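Local coordinates for extracellular solute-binding protein, family 5 (Chelativorans sp., PDB 6WM6) that binds EDTA and related aminopolycarboxylates in the periplasm, probably handing them to an ABC transporter for uptake, at residues T38-T43 and A539-R544; V50-T55 and V272-P277; L294-Q299 and A533-E538. One frame throughout, in Å; residues are numbered along the deposited sequence.

Contact 1. Residues T38-T43 and A539-R544; sequences TVNSGT and AILNLR
The side-chain amide of Asn-40 reaches into the bend of residues 540-543 and spends both of its N-H groups there. ND2 donates to Ile-540 O at 2.9 Å, almost straight at 172°, and to Leu-543 O, which it meets in the carbonyl plane on a lone pair, an oxygen that Gln-299 NE2 also reaches. Both acceptors lie close to the plane of the amide, so the two bonds hold it flat and fix its rotation. The torsion that swings CG away from the backbone N (chi1 -170°) carries the group across the gap, where OD1 meets Leu-541 CD2, the two side chains crossing at about a right angle. Asn-40 also gives its backbone O to Asn-542 N (2.8 Å), while its own N is taken by Glu-34.

Asn-542 answers with its side chain. OD1 accepts from Gly-42 N at 3.1 Å, the donor standing above the carbonyl plane, and ND2 donates to Gly-42 O at 2.9 Å; this ND2 also bonds to Glu-558 O. Both polar backbone atoms of Gly-42 are thus served by one side chain. Leu-541 CD1 lies 4.1 Å from Gly-42 CA, just where any side chain on that residue would have to go.

Farther along, Arg-544 bends at chi3 (64°) and brings NE onto a lone pair of Val-39 O, 2.8 Å away, with NH2 adding a weak bond to the same oxygen. NH1 turns to Tyr-554 OH, and Ser-41 OG closes its own turn by donating to Thr-38 O.

Side-chain amides bonded to backbone N-H and C=O groups, Asn-542 to both ends of Gly-42 and Asn-40 to two carbonyls, thus pin the N-terminal loop before strand 49-54 to the turn after strand 540-541.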
# COMPACT_ATOMS: atom_id res chain seq x y z
N THR A 38 14.24 -14.98 0.85
CA THR A 38 15.45 -15.44 0.17
C THR A 38 15.19 -15.95 -1.25
O THR A 38 16.15 -16.44 -1.89
CB THR A 38 16.18 -16.53 0.97
OG1 THR A 38 15.33 -17.65 1.13
CG2 THR A 38 16.60 -15.99 2.33
N VAL A 39 13.97 -15.82 -1.78
CA VAL A 39 13.69 -16.25 -3.16
C VAL A 39 14.70 -15.58 -4.09
O VAL A 39 15.01 -14.40 -3.97
CB VAL A 39 12.25 -15.83 -3.52
CG1 VAL A 39 11.97 -16.13 -5.03
CG2 VAL A 39 11.20 -16.57 -2.67
N ASN A 40 15.22 -16.34 -5.05
CA ASN A 40 16.07 -15.81 -6.10
C ASN A 40 17.31 -15.10 -5.55
O ASN A 40 17.67 -14.01 -6.00
CB ASN A 40 15.29 -14.88 -7.05
CG ASN A 40 16.09 -14.51 -8.29
OD1 ASN A 40 17.00 -15.23 -8.69
ND2 ASN A 40 15.77 -13.38 -8.87
N SER A 41 18.00 -15.74 -4.63
CA SER A 41 19.24 -15.20 -4.11
C SER A 41 20.43 -15.67 -4.95
O SER A 41 20.42 -16.75 -5.53
CB SER A 41 19.45 -15.68 -2.67
OG SER A 41 18.46 -15.12 -1.81
N GLY A 42 21.45 -14.83 -5.00
CA GLY A 42 22.68 -15.20 -5.69
C GLY A 42 23.69 -14.08 -5.58
O GLY A 42 23.44 -13.02 -5.01
N THR A 43 24.88 -14.35 -6.13
CA THR A 43 25.93 -13.33 -6.18
C THR A 43 26.12 -12.95 -7.64
O THR A 43 26.69 -13.73 -8.43
CB THR A 43 27.23 -13.86 -5.57
OG1 THR A 43 27.02 -14.15 -4.18
CG2 THR A 43 28.32 -12.80 -5.70
N ALA A 539 17.93 -14.17 -15.50
CA ALA A 539 19.31 -13.74 -15.32
C ALA A 539 19.47 -12.75 -14.18
O ALA A 539 20.59 -12.58 -13.68
CB ALA A 539 19.83 -13.08 -16.61
N ILE A 540 18.41 -12.07 -13.78
CA ILE A 540 18.51 -11.08 -12.71
C ILE A 540 18.42 -11.78 -11.36
O ILE A 540 17.42 -12.45 -11.06
CB ILE A 540 17.41 -10.02 -12.83
CG1 ILE A 540 17.43 -9.35 -14.20
CG2 ILE A 540 17.61 -8.96 -11.75
CD1 ILE A 540 16.14 -8.60 -14.49
N LEU A 541 19.45 -11.61 -10.54
CA LEU A 541 19.55 -12.20 -9.21
C LEU A 541 19.22 -11.16 -8.15
O LEU A 541 19.42 -9.96 -8.34
CB LEU A 541 20.96 -12.71 -8.97
CG LEU A 541 21.48 -13.77 -9.96
CD1 LEU A 541 22.91 -14.16 -9.60
CD2 LEU A 541 20.56 -14.97 -10.01
N ASN A 542 18.72 -11.65 -7.02
CA ASN A 542 18.32 -10.90 -5.83
C ASN A 542 17.10 -10.06 -6.07
O ASN A 542 16.78 -9.18 -5.26
CB ASN A 542 19.48 -10.11 -5.22
CG ASN A 542 20.62 -11.01 -4.84
OD1 ASN A 542 20.41 -12.05 -4.24
ND2 ASN A 542 21.82 -10.64 -5.23
N LEU A 543 16.38 -10.31 -7.15
CA LEU A 543 15.11 -9.67 -7.46
C LEU A 543 14.01 -10.58 -6.95
O LEU A 543 13.87 -11.73 -7.41
CB LEU A 543 15.01 -9.47 -8.97
CG LEU A 543 13.64 -8.98 -9.47
CD1 LEU A 543 13.27 -7.61 -8.95
CD2 LEU A 543 13.65 -9.01 -11.01
N ARG A 544 13.21 -10.06 -6.02
CA ARG A 544 12.15 -10.88 -5.47
C ARG A 544 10.96 -10.02 -5.14
O ARG A 544 11.05 -8.81 -4.94
CB ARG A 544 12.63 -11.66 -4.24
CG ARG A 544 12.95 -10.79 -3.01
CD ARG A 544 13.43 -11.63 -1.84
NE ARG A 544 14.70 -12.27 -2.16
CZ ARG A 544 15.90 -11.77 -1.94
NH1 ARG A 544 16.05 -10.59 -1.39
NH2 ARG A 544 16.97 -12.48 -2.29

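Contact 2. Residues V50-T55 and V272-P277; sequences VTFAVT and VDVIYP. With EDO (1,2-ethanediol), chain H.
Thr-51 and Asp-273 exchange two bonds at one end of this strand pair. Thr-51 N donates to Asp-273 OD2 at 3.0 Å, meeting the anti side of the carboxylate, and Asp-273 N returns a 2.8 Å bond to Thr-51 O, to which Val-274 N adds a weak one. Phe-52 and Val-274 form a single beta bridge, flanked by the nearly straight Ala-53 N to Val-274 O bond (176°).

Apolar groups fill the two sides. Val-274 CG1, set away from its backbone N (chi1 -174°), presses on the CD2-CE2 side of the Phe-52 ring, 3.6 Å from CD2, while CG2 meets Val-50 CG1. Farther along, Tyr-276 CB touches Phe-52 CZ at 4.0 Å, the two aromatic side chains lying side by side and pointing the same way. Ala-53 CB touches both Val-272 CG1 and Ile-275 CG2.

One water joins the side chains of Thr-51 and Asp-273, through OG1 and OD2; another stands in for a direct backbone bond, accepting from Tyr-276 N and donating to Ala-53 O at 2.8 Å. An ethanediol, probably from the crystallisation liquor, accepts from Thr-55 N through O1, and its C1 lies at the edge of the Phe-52 ring. In the second shell, backbone bonds to strand 251-256 position residues 50-54, and Asp-545 takes the Tyr-276 hydroxyl.

Asp-273 OD2, accepting from both the Thr-51 N-H and a water, is likely to be stabilised as a carboxylate beside this short, splayed pairing.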
# COMPACT_ATOMS: atom_id res chain seq x y z
N VAL A 50 19.58 -3.33 -16.22
CA VAL A 50 18.26 -3.90 -16.01
C VAL A 50 17.24 -2.79 -16.25
O VAL A 50 17.43 -1.65 -15.78
CB VAL A 50 18.10 -4.48 -14.59
CG1 VAL A 50 16.61 -4.73 -14.26
CG2 VAL A 50 18.93 -5.73 -14.44
N THR A 51 16.17 -3.12 -16.97
CA THR A 51 15.06 -2.20 -17.20
C THR A 51 13.79 -2.76 -16.59
O THR A 51 13.40 -3.90 -16.88
CB THR A 51 14.87 -1.95 -18.69
OG1 THR A 51 16.06 -1.35 -19.23
CG2 THR A 51 13.72 -1.00 -18.93
N PHE A 52 13.14 -1.95 -15.76
CA PHE A 52 11.94 -2.31 -15.00
C PHE A 52 10.80 -1.43 -15.48
O PHE A 52 10.90 -0.20 -15.46
CB PHE A 52 12.27 -2.05 -13.52
CG PHE A 52 11.25 -2.53 -12.51
CD1 PHE A 52 9.97 -2.02 -12.47
CD2 PHE A 52 11.60 -3.46 -11.55
CE1 PHE A 52 9.05 -2.46 -11.50
CE2 PHE A 52 10.70 -3.89 -10.59
CZ PHE A 52 9.43 -3.39 -10.57
N ALA A 53 9.70 -2.05 -15.90
CA ALA A 53 8.56 -1.30 -16.40
C ALA A 53 7.75 -0.73 -15.25
O ALA A 53 7.49 -1.42 -14.27
CB ALA A 53 7.65 -2.21 -17.23
N VAL A 54 7.32 0.54 -15.40
CA VAL A 54 6.40 1.16 -14.44
C VAL A 54 5.21 1.73 -15.19
O VAL A 54 5.32 2.06 -16.38
CB VAL A 54 7.09 2.24 -13.58
CG1 VAL A 54 8.23 1.61 -12.79
CG2 VAL A 54 7.57 3.39 -14.42
N THR A 55 4.08 1.83 -14.49
CA THR A 55 2.78 2.07 -15.11
C THR A 55 2.33 3.53 -15.09
O THR A 55 1.29 3.84 -15.67
CB THR A 55 1.70 1.21 -14.43
OG1 THR A 55 1.63 1.55 -13.04
CG2 THR A 55 2.01 -0.27 -14.57
N VAL A 272 11.86 -4.41 -21.91
CA VAL A 272 12.05 -4.35 -20.47
C VAL A 272 12.44 -5.75 -20.03
O VAL A 272 12.22 -6.74 -20.74
CB VAL A 272 10.79 -3.89 -19.72
CG1 VAL A 272 10.33 -2.52 -20.21
CG2 VAL A 272 9.67 -4.91 -19.83
N ASP A 273 13.03 -5.83 -18.83
CA ASP A 273 13.44 -7.09 -18.24
C ASP A 273 12.63 -7.51 -17.03
O ASP A 273 12.77 -8.66 -16.58
CB ASP A 273 14.91 -7.00 -17.82
CG ASP A 273 15.81 -6.50 -18.92
OD1 ASP A 273 15.83 -7.13 -19.99
OD2 ASP A 273 16.47 -5.47 -18.73
N VAL A 274 11.82 -6.61 -16.48
CA VAL A 274 11.03 -6.86 -15.28
C VAL A 274 9.72 -6.10 -15.43
O VAL A 274 9.72 -4.92 -15.82
CB VAL A 274 11.71 -6.33 -14.01
CG1 VAL A 274 10.92 -6.75 -12.75
CG2 VAL A 274 13.15 -6.79 -13.93
N ILE A 275 8.62 -6.75 -15.08
CA ILE A 275 7.31 -6.09 -14.98
C ILE A 275 6.68 -6.50 -13.65
O ILE A 275 6.96 -7.58 -13.12
CB ILE A 275 6.40 -6.41 -16.17
CG1 ILE A 275 5.99 -7.88 -16.21
CG2 ILE A 275 7.11 -6.03 -17.48
CD1 ILE A 275 4.96 -8.20 -17.27
N TYR A 276 5.80 -5.64 -13.14
CA TYR A 276 5.11 -5.87 -11.85
C TYR A 276 3.67 -5.38 -11.96
O TYR A 276 3.24 -4.48 -11.23
CB TYR A 276 5.87 -5.16 -10.73
CG TYR A 276 5.54 -5.59 -9.31
CD1 TYR A 276 5.68 -6.89 -8.90
CD2 TYR A 276 5.15 -4.65 -8.36
CE1 TYR A 276 5.44 -7.28 -7.58
CE2 TYR A 276 4.89 -5.02 -7.05
CZ TYR A 276 5.02 -6.33 -6.68
OH TYR A 276 4.79 -6.69 -5.37
N PRO A 277 2.90 -5.98 -12.86
CA PRO A 277 1.53 -5.47 -13.09
C PRO A 277 0.62 -5.75 -11.91
O PRO A 277 0.78 -6.74 -11.19
CB PRO A 277 1.08 -6.25 -14.33
CG PRO A 277 1.85 -7.53 -14.27
CD PRO A 277 3.23 -7.10 -13.74
C1 EDO H . 5.33 -0.76 -11.20
O1 EDO H . 4.36 0.13 -11.76
C2 EDO H . 5.78 -0.25 -9.83
O2 EDO H . 4.98 -0.84 -8.79
O HOH W 1 17.95 -3.09 -19.89
O HOH W 2 5.22 -2.99 -13.95

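Contact 3. Residues L294-Q299 and A533-E538; sequences LGIDFQ and ALIYKE
Gln-299 NE2 is held by two acceptors, Tyr-536 OH at 2.9 Å and Leu-543 O. The bond to the hydroxyl is nearly straight (170°), with the oxygen in the plane of the amide. The amide stands almost perpendicular to the phenol ring, 89° between planes. OE1 accepts from Asp-545 N, so both ends of the glutamine are engaged. Tyr-536 CG sits between its own backbone N and carbonyl carbon (chi1 60°), which lays the ring across the neighbouring strand, with CD1 3.6 Å from Asp-297 O and CE1 near Phe-298 CA. An alanine here is likely to leave NE2 without its hydroxyl partner and to open a gap over the Asp-297 and Phe-298 backbone.

Alongside the ring runs regular antiparallel pairing. Asp-297 with Tyr-536 and Gln-299 with Leu-534 are hydrogen-bonded pairs, two bonds each; Ile-296 with Lys-537 and Phe-298 with Ile-535 are non-hydrogen-bonded pairs. Glu-538 N extends the register to Gly-295 O at 2.9 Å, beyond the last paired residues. Nearby, Asp-297 OD2 and Glu-538 OE1 are 4.4 Å apart, a proximity of like charges that may be eased by the water bridging OE1 to Ile-296 O.

On the opposite face from Tyr-536, Ile-296 CG2 packs on Ile-535 CG2 at 3.7 Å, and the aliphatic part of Lys-537 crosses Ile-296 at a slant, CE touching CG1. Helices 263-268 and 282-290 cover this face, through Leu-264, Leu-267 and Ala-288, while strand 274-275 flanks strand 524-537 on its other edge, placing residues 533-537 in the interior of the sheet.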
# COMPACT_ATOMS: atom_id res chain seq x y z
N LEU A 294 12.15 -18.48 -23.03
CA LEU A 294 12.86 -17.25 -23.26
C LEU A 294 13.57 -16.73 -22.01
O LEU A 294 14.01 -15.58 -21.97
CB LEU A 294 11.89 -16.17 -23.77
CG LEU A 294 11.22 -16.45 -25.12
CD1 LEU A 294 10.18 -15.39 -25.42
CD2 LEU A 294 12.27 -16.51 -26.23
N GLY A 295 13.66 -17.56 -20.97
CA GLY A 295 14.34 -17.16 -19.76
C GLY A 295 13.49 -16.31 -18.85
O GLY A 295 14.05 -15.56 -18.04
N ILE A 296 12.17 -16.40 -18.96
CA ILE A 296 11.24 -15.62 -18.14
C ILE A 296 10.72 -16.50 -17.02
O ILE A 296 10.36 -17.67 -17.24
CB ILE A 296 10.09 -15.07 -18.99
CG1 ILE A 296 10.66 -13.99 -19.94
CG2 ILE A 296 8.97 -14.53 -18.11
CD1 ILE A 296 9.72 -13.56 -21.04
N ASP A 297 10.70 -15.95 -15.80
CA ASP A 297 10.13 -16.62 -14.64
C ASP A 297 9.21 -15.63 -13.95
O ASP A 297 9.11 -14.46 -14.32
CB ASP A 297 11.22 -17.09 -13.67
CG ASP A 297 10.78 -18.30 -12.83
OD1 ASP A 297 9.58 -18.70 -12.87
OD2 ASP A 297 11.65 -18.86 -12.12
N PHE A 298 8.49 -16.11 -12.93
CA PHE A 298 7.58 -15.23 -12.22
C PHE A 298 7.41 -15.66 -10.77
O PHE A 298 7.62 -16.82 -10.42
CB PHE A 298 6.21 -15.12 -12.94
CG PHE A 298 5.42 -16.38 -12.99
CD1 PHE A 298 5.66 -17.33 -13.96
CD2 PHE A 298 4.41 -16.61 -12.07
CE1 PHE A 298 4.92 -18.51 -14.02
CE2 PHE A 298 3.67 -17.78 -12.12
CZ PHE A 298 3.93 -18.73 -13.09
N GLN A 299 7.04 -14.69 -9.95
CA GLN A 299 6.73 -14.87 -8.53
C GLN A 299 5.39 -14.19 -8.28
O GLN A 299 5.14 -13.10 -8.81
CB GLN A 299 7.79 -14.23 -7.65
CG GLN A 299 9.18 -14.82 -7.78
CD GLN A 299 10.23 -13.97 -7.11
OE1 GLN A 299 10.00 -13.38 -6.06
NE2 GLN A 299 11.42 -13.88 -7.71
N ALA A 533 2.28 -9.93 -9.05
CA ALA A 533 2.89 -10.67 -10.16
C ALA A 533 4.18 -9.96 -10.55
O ALA A 533 4.16 -8.91 -11.18
CB ALA A 533 1.94 -10.75 -11.34
N LEU A 534 5.30 -10.56 -10.20
CA LEU A 534 6.63 -10.11 -10.62
C LEU A 534 7.10 -11.07 -11.70
O LEU A 534 7.28 -12.25 -11.44
CB LEU A 534 7.59 -10.13 -9.43
CG LEU A 534 8.99 -9.62 -9.67
CD1 LEU A 534 9.02 -8.14 -9.98
CD2 LEU A 534 9.85 -9.96 -8.44
N ILE A 535 7.24 -10.57 -12.92
CA ILE A 535 7.53 -11.38 -14.09
C ILE A 535 8.79 -10.80 -14.71
O ILE A 535 8.86 -9.58 -14.97
CB ILE A 535 6.36 -11.37 -15.08
CG1 ILE A 535 5.04 -11.71 -14.38
CG2 ILE A 535 6.62 -12.39 -16.22
CD1 ILE A 535 3.79 -11.53 -15.25
N TYR A 536 9.81 -11.64 -14.93
CA TYR A 536 11.14 -11.08 -15.15
C TYR A 536 12.06 -12.07 -15.84
O TYR A 536 11.81 -13.27 -15.86
CB TYR A 536 11.77 -10.66 -13.80
CG TYR A 536 11.90 -11.82 -12.84
CD1 TYR A 536 10.80 -12.25 -12.09
CD2 TYR A 536 13.09 -12.51 -12.67
CE1 TYR A 536 10.89 -13.34 -11.24
CE2 TYR A 536 13.20 -13.59 -11.82
CZ TYR A 536 12.09 -13.99 -11.10
OH TYR A 536 12.14 -15.07 -10.25
N LYS A 537 13.17 -11.55 -16.35
CA LYS A 537 14.23 -12.39 -16.90
C LYS A 537 15.07 -12.97 -15.76
O LYS A 537 15.61 -12.22 -14.94
CB LYS A 537 15.08 -11.54 -17.84
CG LYS A 537 14.34 -11.15 -19.12
CD LYS A 537 14.11 -12.36 -20.03
CE LYS A 537 13.27 -12.03 -21.26
NZ LYS A 537 14.06 -11.31 -22.29
N GLU A 538 15.18 -14.30 -15.74
CA GLU A 538 15.80 -15.01 -14.62
C GLU A 538 17.29 -14.80 -14.51
O GLU A 538 17.88 -15.13 -13.48
CB GLU A 538 15.46 -16.50 -14.71
CG GLU A 538 16.13 -17.20 -15.86
CD GLU A 538 15.52 -18.57 -16.15
OE1 GLU A 538 14.65 -19.01 -15.37
OE2 GLU A 538 15.90 -19.18 -17.16
O HOH W 3 12.08 -19.81 -16.38

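How the contacts relate
From the N terminus, residues 38-43 come first and meet residues 539-544 only after almost the whole chain, so contact 1 closes the longest loop and encloses the other two. Within it, contact 2 closes when 272-277 returns to strand 49-54, and contact 3 opens only afterwards, running from 294-299 to 533-538; the two are in series. Strand 274-275 then pairs with strand 524-537, through Ile-275 N to Ile-535 O and Asp-273 O to Lys-537 N. Ile-540 and Leu-543 of contact 1 pack on Val-274, and Gln-299 of contact 3 reaches Leu-543. Together the contacts tie the N-terminal segment and the 49-54 sheet to the larger mixed sheet and to the chain's C-terminal part.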